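Local coordinates for protein rifamycin polyketide synthase (Amycolatopsis mediterranei, PDB 4LN9) that probably dehydrates a beta-hydroxyacyl polyketide intermediate, serving as the dehydratase domain of the terminal module of the rifamycin polyketide synthase, at residues A[173-184]-A[198-207]. Numbering follows the deposited sequence.
Sequences PEAKPVDLTGAY and FRAVRAVWRR
Lys176 and Arg206 form an antiparallel hydrogen-bonded pair: Lys176 N reaches Arg206 O at 2.8 Å, and Arg206 N returns the bond to Lys176 O. Two residues on, Val178 N donates to Val204 O at an N-H...O angle of 167°. Proline suits position 177 because in this non-hydrogen-bonded pair with Trp205 its nitrogen, which carries no hydrogen, is not asked to donate. At the end of the pairing the guanidinium of Arg207 lies edge-on to Pro173 O, giving it both NH2 (3.0 Å) and NE, so that one carbonyl oxygen takes hydrogens from two nitrogens of the same guanidinium, in its plane, while its NH1 forms a salt bridge with Glu214.

These bonds add the short strand 176-178 to the border of a double hotdog fold, beside strand 201-207, which pairs in turn with strand 214-220.

Side chains pack on both faces of the pairing. Trp205 CD1 meets Pro177 CB at 3.6 Å and Trp205 CB packs on Ala175 CB, whose small size permits the close approach; the indole also meets Trp170 edge-to-face. On the other face, Val178 lies alongside Val204; with CG1 anti to the backbone N (chi1 -180°), CG2 is the methyl that stands over the flat, polar guanidinium of Arg206. Further along, Leu180 CD1 rests against both Val201 CG1 and Ala203 CA, each 3.9 Å away.

Tyr184, on the first turn of helix 183-190, combines both kinds of contact. Arg199 CG sits 3.6 Å from the ring centroid, 7° off the normal, a CH-pi contact made by the aliphatic part of the arginine. Beyond the ring, Tyr184 OH accepts from Val201 N at 3.2 Å and is also hydrogen-bonded to His244 NE2 on helix 236-251.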
loop_
_atom_site.group_PDB
_atom_site.type_symbol
_atom_site.label_atom_id
_atom_site.label_comp_id
_atom_site.label_asym_id
_atom_site.label_seq_id
_atom_site.Cartn_x
_atom_site.Cartn_y
_atom_site.Cartn_z
ATOM N N PRO A 173 10.961 40.727 -27.148
ATOM C CA PRO A 173 11.204 42.141 -27.399
ATOM C C PRO A 173 11.336 42.985 -26.133
ATOM O O PRO A 173 10.488 42.916 -25.242
ATOM C CB PRO A 173 9.977 42.551 -28.208
ATOM C CG PRO A 173 9.683 41.327 -29.023
ATOM C CD PRO A 173 10.109 40.136 -28.196
ATOM N N GLU A 174 12.435 43.731 -26.049
ATOM C CA GLU A 174 12.691 44.650 -24.942
ATOM C C GLU A 174 13.041 43.968 -23.622
ATOM O O GLU A 174 13.159 44.632 -22.593
ATOM C CB GLU A 174 11.520 45.616 -24.738
ATOM C CG GLU A 174 11.163 46.438 -25.969
ATOM C CD GLU A 174 10.602 47.802 -25.618
ATOM O OE1 GLU A 174 10.449 48.095 -24.413
ATOM O OE2 GLU A 174 10.349 48.598 -26.548
ATOM N N ALA A 175 13.207 42.649 -23.643
ATOM C CA ALA A 175 13.751 41.949 -22.483
ATOM C C ALA A 175 15.271 42.020 -22.497
ATOM O O ALA A 175 15.905 41.670 -23.493
ATOM C CB ALA A 175 13.284 40.501 -22.465
ATOM N N LYS A 176 15.854 42.492 -21.401
ATOM C CA LYS A 176 17.297 42.677 -21.324
ATOM C C LYS A 176 17.955 41.430 -20.754
ATOM O O LYS A 176 17.527 40.918 -19.720
ATOM C CB LYS A 176 17.629 43.886 -20.448
ATOM C CG LYS A 176 16.715 45.079 -20.678
ATOM C CD LYS A 176 17.521 46.339 -20.945
ATOM C CE LYS A 176 16.880 47.190 -22.030
ATOM N NZ LYS A 176 16.889 46.504 -23.353
ATOM N N PRO A 177 18.999 40.931 -21.434
ATOM C CA PRO A 177 19.678 39.718 -20.994
ATOM C C PRO A 177 20.490 39.954 -19.727
ATOM O O PRO A 177 21.024 41.047 -19.527
ATOM C CB PRO A 177 20.605 39.387 -22.167
ATOM C CG PRO A 177 20.831 40.691 -22.852
ATOM C CD PRO A 177 19.542 41.446 -22.703
ATOM N N VAL A 178 20.462 38.982 -18.823
ATOM C CA VAL A 178 21.186 39.078 -17.562
ATOM C C VAL A 178 22.457 38.238 -17.638
ATOM O O VAL A 178 22.435 37.121 -18.155
ATOM C CB VAL A 178 20.321 38.574 -16.391
ATOM C CG1 VAL A 178 21.081 38.684 -15.079
ATOM C CG2 VAL A 178 19.012 39.348 -16.327
ATOM N N ASP A 179 23.591 38.836 -17.276
ATOM C CA ASP A 179 24.850 38.095 -17.215
ATOM C C ASP A 179 24.836 37.139 -16.027
ATOM O O ASP A 179 24.634 37.566 -14.891
ATOM C CB ASP A 179 26.030 39.066 -17.089
ATOM C CG ASP A 179 27.362 38.413 -17.412
ATOM O OD1 ASP A 179 27.444 37.167 -17.374
ATOM O OD2 ASP A 179 28.331 39.150 -17.695
ATOM N N LEU A 180 24.957 35.858 -16.290
ATOM C CA LEU A 180 24.765 34.863 -15.255
ATOM C C LEU A 180 26.025 34.534 -14.485
ATOM O O LEU A 180 25.975 33.960 -13.426
ATOM C CB LEU A 180 24.183 33.606 -15.858
ATOM C CG LEU A 180 22.760 33.808 -16.330
ATOM C CD1 LEU A 180 22.056 32.519 -16.623
ATOM C CD2 LEU A 180 21.990 34.638 -15.337
ATOM N N THR A 181 27.142 34.950 -15.077
ATOM C CA THR A 181 28.471 34.775 -14.521
ATOM C C THR A 181 28.483 35.014 -13.025
ATOM O O THR A 181 28.183 36.106 -12.545
ATOM C CB THR A 181 29.489 35.720 -15.188
ATOM O OG1 THR A 181 29.987 35.119 -16.390
ATOM C CG2 THR A 181 30.651 35.999 -14.247
ATOM N N GLY A 182 28.840 33.966 -12.301
ATOM C CA GLY A 182 28.934 34.003 -10.864
ATOM C C GLY A 182 27.674 33.770 -10.059
ATOM O O GLY A 182 27.733 33.557 -8.868
ATOM N N ALA A 183 26.530 33.781 -10.713
ATOM C CA ALA A 183 25.238 33.790 -10.023
ATOM C C ALA A 183 25.007 32.561 -9.138
ATOM O O ALA A 183 24.523 32.687 -8.012
ATOM C CB ALA A 183 24.098 33.961 -11.021
ATOM N N TYR A 184 25.292 31.373 -9.666
ATOM C CA TYR A 184 25.072 30.132 -8.919
ATOM C C TYR A 184 26.027 30.011 -7.724
ATOM O O TYR A 184 25.757 29.272 -6.778
ATOM C CB TYR A 184 25.198 28.904 -9.837
ATOM C CG TYR A 184 23.903 28.465 -10.507
ATOM C CD1 TYR A 184 23.861 28.190 -11.870
ATOM C CD2 TYR A 184 22.754 28.215 -9.760
ATOM C CE1 TYR A 184 22.691 27.776 -12.484
ATOM C CE2 TYR A 184 21.579 27.800 -10.366
ATOM C CZ TYR A 184 21.551 27.586 -11.728
ATOM O OH TYR A 184 20.383 27.183 -12.336
ATOM N N PHE A 198 20.891 20.550 -10.899
ATOM C CA PHE A 198 19.944 21.647 -10.742
ATOM C C PHE A 198 20.416 22.939 -11.391
ATOM O O PHE A 198 19.654 23.900 -11.489
ATOM C CB PHE A 198 19.619 21.890 -9.269
ATOM C CG PHE A 198 18.696 20.867 -8.679
ATOM C CD1 PHE A 198 17.367 21.170 -8.431
ATOM C CD2 PHE A 198 19.140 19.577 -8.448
ATOM C CE1 PHE A 198 16.512 20.217 -7.908
ATOM C CE2 PHE A 198 18.295 18.623 -7.916
ATOM C CZ PHE A 198 16.973 18.938 -7.666
ATOM N N ARG A 199 21.687 22.996 -11.771
ATOM C CA ARG A 199 22.202 24.192 -12.420
ATOM C C ARG A 199 21.817 24.228 -13.897
ATOM O O ARG A 199 22.640 23.954 -14.771
ATOM C CB ARG A 199 23.715 24.320 -12.218
ATOM C CG ARG A 199 24.097 24.666 -10.784
ATOM C CD ARG A 199 25.546 25.110 -10.662
ATOM N NE ARG A 199 26.468 24.092 -11.158
ATOM C CZ ARG A 199 27.139 23.245 -10.383
ATOM N NH1 ARG A 199 27.019 23.306 -9.063
ATOM N NH2 ARG A 199 27.920 22.323 -10.931
ATOM N N ALA A 200 20.528 24.431 -14.157
ATOM C CA ALA A 200 19.976 24.218 -15.489
ATOM C C ALA A 200 19.561 25.525 -16.160
ATOM O O ALA A 200 19.066 25.517 -17.287
ATOM C CB ALA A 200 18.803 23.250 -15.432
ATOM N N VAL A 201 19.705 26.638 -15.451
ATOM C CA VAL A 201 19.379 27.934 -16.030
ATOM C C VAL A 201 20.459 28.362 -17.019
ATOM O O VAL A 201 21.622 28.517 -16.647
ATOM C CB VAL A 201 19.212 29.015 -14.947
ATOM C CG1 VAL A 201 18.930 30.364 -15.590
ATOM C CG2 VAL A 201 18.092 28.635 -13.991
ATOM N N ARG A 202 20.089 28.465 -18.293
ATOM C CA ARG A 202 21.058 28.707 -19.365
ATOM C C ARG A 202 21.158 30.181 -19.756
ATOM O O ARG A 202 22.205 30.644 -20.207
ATOM C CB ARG A 202 20.719 27.861 -20.593
ATOM C CG ARG A 202 20.751 26.366 -20.329
ATOM C CD ARG A 202 22.165 25.823 -20.470
ATOM N NE ARG A 202 22.670 26.024 -21.824
ATOM C CZ ARG A 202 23.958 26.031 -22.152
ATOM N NH1 ARG A 202 24.884 25.790 -21.233
ATOM N NH2 ARG A 202 24.318 26.242 -23.412
ATOM N N ALA A 203 20.038 30.889 -19.657
ATOM C CA ALA A 203 19.995 32.311 -19.966
ATOM C C ALA A 203 18.802 32.909 -19.241
ATOM O O ALA A 203 17.808 32.225 -19.001
ATOM C CB ALA A 203 19.856 32.521 -21.468
ATOM N N VAL A 204 18.907 34.184 -18.886
ATOM C CA VAL A 204 17.796 34.898 -18.275
ATOM C C VAL A 204 17.656 36.273 -18.917
ATOM O O VAL A 204 18.653 36.899 -19.271
ATOM C CB VAL A 204 18.023 35.073 -16.763
ATOM C CG1 VAL A 204 17.038 36.081 -16.190
ATOM C CG2 VAL A 204 17.905 33.733 -16.055
ATOM N N TRP A 205 16.418 36.657 -19.230
ATOM C CA TRP A 205 16.134 38.045 -19.599
ATOM C C TRP A 205 15.122 38.623 -18.663
ATOM O O TRP A 205 14.243 37.911 -18.175
ATOM C CB TRP A 205 15.605 38.138 -21.027
ATOM C CG TRP A 205 16.506 37.511 -22.059
ATOM C CD1 TRP A 205 17.339 38.157 -22.968
ATOM C CD2 TRP A 205 16.574 36.093 -22.420
ATOM N NE1 TRP A 205 17.951 37.250 -23.795
ATOM C CE2 TRP A 205 17.540 35.993 -23.514
ATOM C CE3 TRP A 205 15.969 34.938 -21.947
ATOM C CZ2 TRP A 205 17.868 34.778 -24.090
ATOM C CZ3 TRP A 205 16.315 33.718 -22.530
ATOM C CH2 TRP A 205 17.222 33.645 -23.592
ATOM N N ARG A 206 15.145 39.942 -18.517
ATOM C CA ARG A 206 14.228 40.619 -17.613
ATOM C C ARG A 206 13.513 41.764 -18.319
ATOM O O ARG A 206 14.074 42.407 -19.207
ATOM C CB ARG A 206 14.975 41.139 -16.382
ATOM C CG ARG A 206 14.098 41.893 -15.394
ATOM C CD ARG A 206 14.932 42.660 -14.379
ATOM N NE ARG A 206 15.891 41.798 -13.693
ATOM C CZ ARG A 206 17.200 41.803 -13.925
ATOM N NH1 ARG A 206 17.711 42.622 -14.835
ATOM N NH2 ARG A 206 18.001 41.004 -13.233
ATOM N N ARG A 207 12.271 42.012 -17.914
ATOM C CA ARG A 207 11.430 43.020 -18.546
ATOM C C ARG A 207 10.477 43.568 -17.479
ATOM O O ARG A 207 10.044 42.821 -16.603
ATOM C CB ARG A 207 10.631 42.374 -19.681
ATOM C CG ARG A 207 9.909 43.346 -20.597
ATOM C CD ARG A 207 8.633 42.714 -21.135
ATOM N NE ARG A 207 8.782 42.276 -22.520
ATOM C CZ ARG A 207 7.924 41.480 -23.151
ATOM N NH1 ARG A 207 6.889 40.964 -22.502
ATOM N NH2 ARG A 207 8.095 41.212 -24.439
HETATM O O HOH W 1 21.479 35.412 -19.589
#